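Local coordinates for type-iv like competence pilin ttha1218 (Thermus thermophilus, PDB 5G25), which is a type IV pilin-like protein of natural competence, probably serving in pilus assemblies that take up DNA, here represented by its soluble globular part, at residues Gln72-Val77 with Arg81-Val86. Sequence-based numbering, arbitrary orientation.
Sequences QVVLRV and RLETVV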
loop_
_atom_site.group_PDB
_atom_site.type_symbol
_atom_site.label_atom_id
_atom_site.label_comp_id
_atom_site.label_asym_id
_atom_site.label_seq_id
_atom_site.Cartn_x
_atom_site.Cartn_y
_atom_site.Cartn_z
ATOM N N GLN A 72 -4.467 3.035 1.651
ATOM C CA GLN A 72 -3.580 3.857 0.832
ATOM C C GLN A 72 -2.135 3.418 1.118
ATOM O O GLN A 72 -1.627 3.524 2.244
ATOM C CB GLN A 72 -3.799 5.335 1.162
ATOM C CG GLN A 72 -2.865 6.296 0.463
ATOM C CD GLN A 72 -2.794 7.664 1.169
ATOM O OE1 GLN A 72 -3.549 7.960 2.111
ATOM N NE2 GLN A 72 -1.878 8.498 0.713
ATOM N N VAL A 73 -1.487 2.883 0.100
ATOM C CA VAL A 73 -0.181 2.285 0.260
ATOM C C VAL A 73 0.824 3.194 -0.411
ATOM O O VAL A 73 0.649 3.551 -1.578
ATOM C CB VAL A 73 -0.150 0.888 -0.392
ATOM C CG1 VAL A 73 1.202 0.224 -0.194
ATOM C CG2 VAL A 73 -1.251 0.007 0.173
ATOM N N VAL A 74 1.848 3.605 0.349
ATOM C CA VAL A 74 2.947 4.402 -0.177
ATOM C C VAL A 74 4.263 3.625 -0.014
ATOM O O VAL A 74 4.720 3.351 1.092
ATOM C CB VAL A 74 3.044 5.763 0.523
ATOM C CG1 VAL A 74 4.122 6.625 -0.118
ATOM C CG2 VAL A 74 1.705 6.477 0.478
ATOM N N LEU A 75 4.847 3.253 -1.140
ATOM C CA LEU A 75 6.141 2.600 -1.187
ATOM C C LEU A 75 7.170 3.663 -1.585
ATOM O O LEU A 75 6.958 4.391 -2.569
ATOM C CB LEU A 75 6.091 1.493 -2.249
ATOM C CG LEU A 75 6.788 0.160 -2.060
ATOM C CD1 LEU A 75 6.646 -0.362 -0.637
ATOM C CD2 LEU A 75 6.190 -0.833 -3.060
ATOM N N ARG A 76 8.261 3.756 -0.819
ATOM C CA ARG A 76 9.326 4.747 -1.048
ATOM C C ARG A 76 10.678 4.077 -0.991
ATOM O O ARG A 76 11.014 3.417 -0.013
ATOM C CB ARG A 76 9.307 5.857 0.006
ATOM C CG ARG A 76 8.171 6.847 -0.164
ATOM C CD ARG A 76 8.282 8.053 0.770
ATOM N NE ARG A 76 7.663 9.267 0.212
ATOM C CZ ARG A 76 6.527 9.820 0.645
ATOM N NH1 ARG A 76 5.843 9.278 1.668
ATOM N NH2 ARG A 76 6.077 10.935 0.064
ATOM N N VAL A 77 11.449 4.247 -2.054
ATOM C CA VAL A 77 12.805 3.736 -2.122
ATOM C C VAL A 77 13.652 4.909 -2.610
ATOM O O VAL A 77 13.525 5.347 -3.756
ATOM C CB VAL A 77 12.904 2.526 -3.072
ATOM C CG1 VAL A 77 14.322 1.987 -3.101
ATOM C CG2 VAL A 77 11.933 1.435 -2.639
ATOM N N ARG A 81 9.028 7.021 -5.651
ATOM C CA ARG A 81 7.848 6.800 -4.879
ATOM C C ARG A 81 6.679 6.277 -5.690
ATOM O O ARG A 81 6.511 6.631 -6.855
ATOM C CB ARG A 81 7.541 8.093 -4.187
ATOM C CG ARG A 81 6.134 8.258 -3.719
ATOM C CD ARG A 81 5.902 9.742 -3.520
ATOM N NE ARG A 81 4.696 9.941 -2.751
ATOM C CZ ARG A 81 3.474 9.761 -3.238
ATOM N NH1 ARG A 81 3.287 9.388 -4.512
ATOM N NH2 ARG A 81 2.431 9.952 -2.441
ATOM N N LEU A 82 5.888 5.412 -5.052
ATOM C CA LEU A 82 4.769 4.743 -5.693
ATOM C C LEU A 82 3.587 4.639 -4.743
ATOM O O LEU A 82 3.651 3.978 -3.718
ATOM C CB LEU A 82 5.167 3.338 -6.183
ATOM C CG LEU A 82 4.011 2.430 -6.682
ATOM C CD1 LEU A 82 3.124 3.053 -7.753
ATOM C CD2 LEU A 82 4.560 1.146 -7.224
ATOM N N GLU A 83 2.491 5.288 -5.104
ATOM C CA GLU A 83 1.306 5.254 -4.271
ATOM C C GLU A 83 0.137 4.634 -5.026
ATOM O O GLU A 83 -0.046 4.877 -6.221
ATOM C CB GLU A 83 0.972 6.664 -3.814
ATOM C CG GLU A 83 -0.357 6.774 -3.097
ATOM C CD GLU A 83 -0.632 8.176 -2.582
ATOM O OE1 GLU A 83 0.337 8.937 -2.340
ATOM O OE2 GLU A 83 -1.825 8.510 -2.405
ATOM N N THR A 84 -0.629 3.803 -4.335
ATOM C CA THR A 84 -1.840 3.256 -4.898
ATOM C C THR A 84 -2.868 3.029 -3.790
ATOM O O THR A 84 -2.633 3.379 -2.628
ATOM C CB THR A 84 -1.555 1.967 -5.708
ATOM O OG1 THR A 84 -2.620 1.729 -6.632
ATOM C CG2 THR A 84 -1.393 0.764 -4.810
ATOM N N VAL A 85 -4.025 2.489 -4.169
ATOM C CA VAL A 85 -5.079 2.149 -3.221
ATOM C C VAL A 85 -5.367 0.682 -3.422
ATOM O O VAL A 85 -5.521 0.218 -4.559
ATOM C CB VAL A 85 -6.353 2.991 -3.436
ATOM C CG1 VAL A 85 -7.490 2.523 -2.529
ATOM C CG2 VAL A 85 -6.048 4.469 -3.176
ATOM N N VAL A 86 -5.364 -0.056 -2.319
ATOM C CA VAL A 86 -5.725 -1.438 -2.350
ATOM C C VAL A 86 -7.072 -1.544 -1.665
ATOM O O VAL A 86 -7.213 -1.116 -0.539
ATOM C CB VAL A 86 -4.677 -2.310 -1.661
ATOM C CG1 VAL A 86 -5.114 -3.764 -1.660
ATOM C CG2 VAL A 86 -3.356 -2.152 -2.379
#
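Val73 and Leu75 pair with Thr84 and Leu82 in an antiparallel β-hairpin formed by the last two strands of the pilin's sheet, which packs against helix 11-24 as in the globular domains of type IV pilins. The backbone shows how such a hairpin is zipped: these two hydrogen-bonded pairs alternate with the non-hydrogen-bonded pairs Gln72 with Val85, Val74 with Glu83 and Arg76 with Arg81. Leu75 N reaches Leu82 O at 2.9 Å, and Val73 N reaches Thr84 O at 3.0 Å; both bonds are returned by the opposite N-H. Between them, Glu83 CA lies 3.3 Å from Val73 O in a CA-H...O contact.

The two faces differ in chemistry. Val73, Leu75, Leu82 and Thr84 share the face toward the helix, where Val73 and Thr84 touch Met20 and Thr84 OG1 is hydrogen-bonded to Arg24 NH2. The other face carries a polar cluster over Val74. Glu83 has CG anti to the backbone N (chi1 172°) and an extended chain, which lays its carboxylate between Arg81 and Gln72. OE1 faces Arg81 NH2 in a salt bridge modelled implausibly short, its exact geometry doubtful, while OE2 takes a weak bond from Gln72 NE2 (3.1 Å, 125°), the amide and carboxylate planes 40° apart. Replacing Glu83 by an alanine removes the carboxylate, which is likely to leave the Arg81 guanidinium without its nearby negative charge and the Gln72 amide freer to turn. That charge probably also eases the meeting of two arginines: Arg76 runs alongside Arg81, its NH2 at the edge of the Arg81 guanidinium, 3.3 Å from Arg81 NE, two donors not hydrogen-bonded, while Val74 CG1 lies over one face of that group.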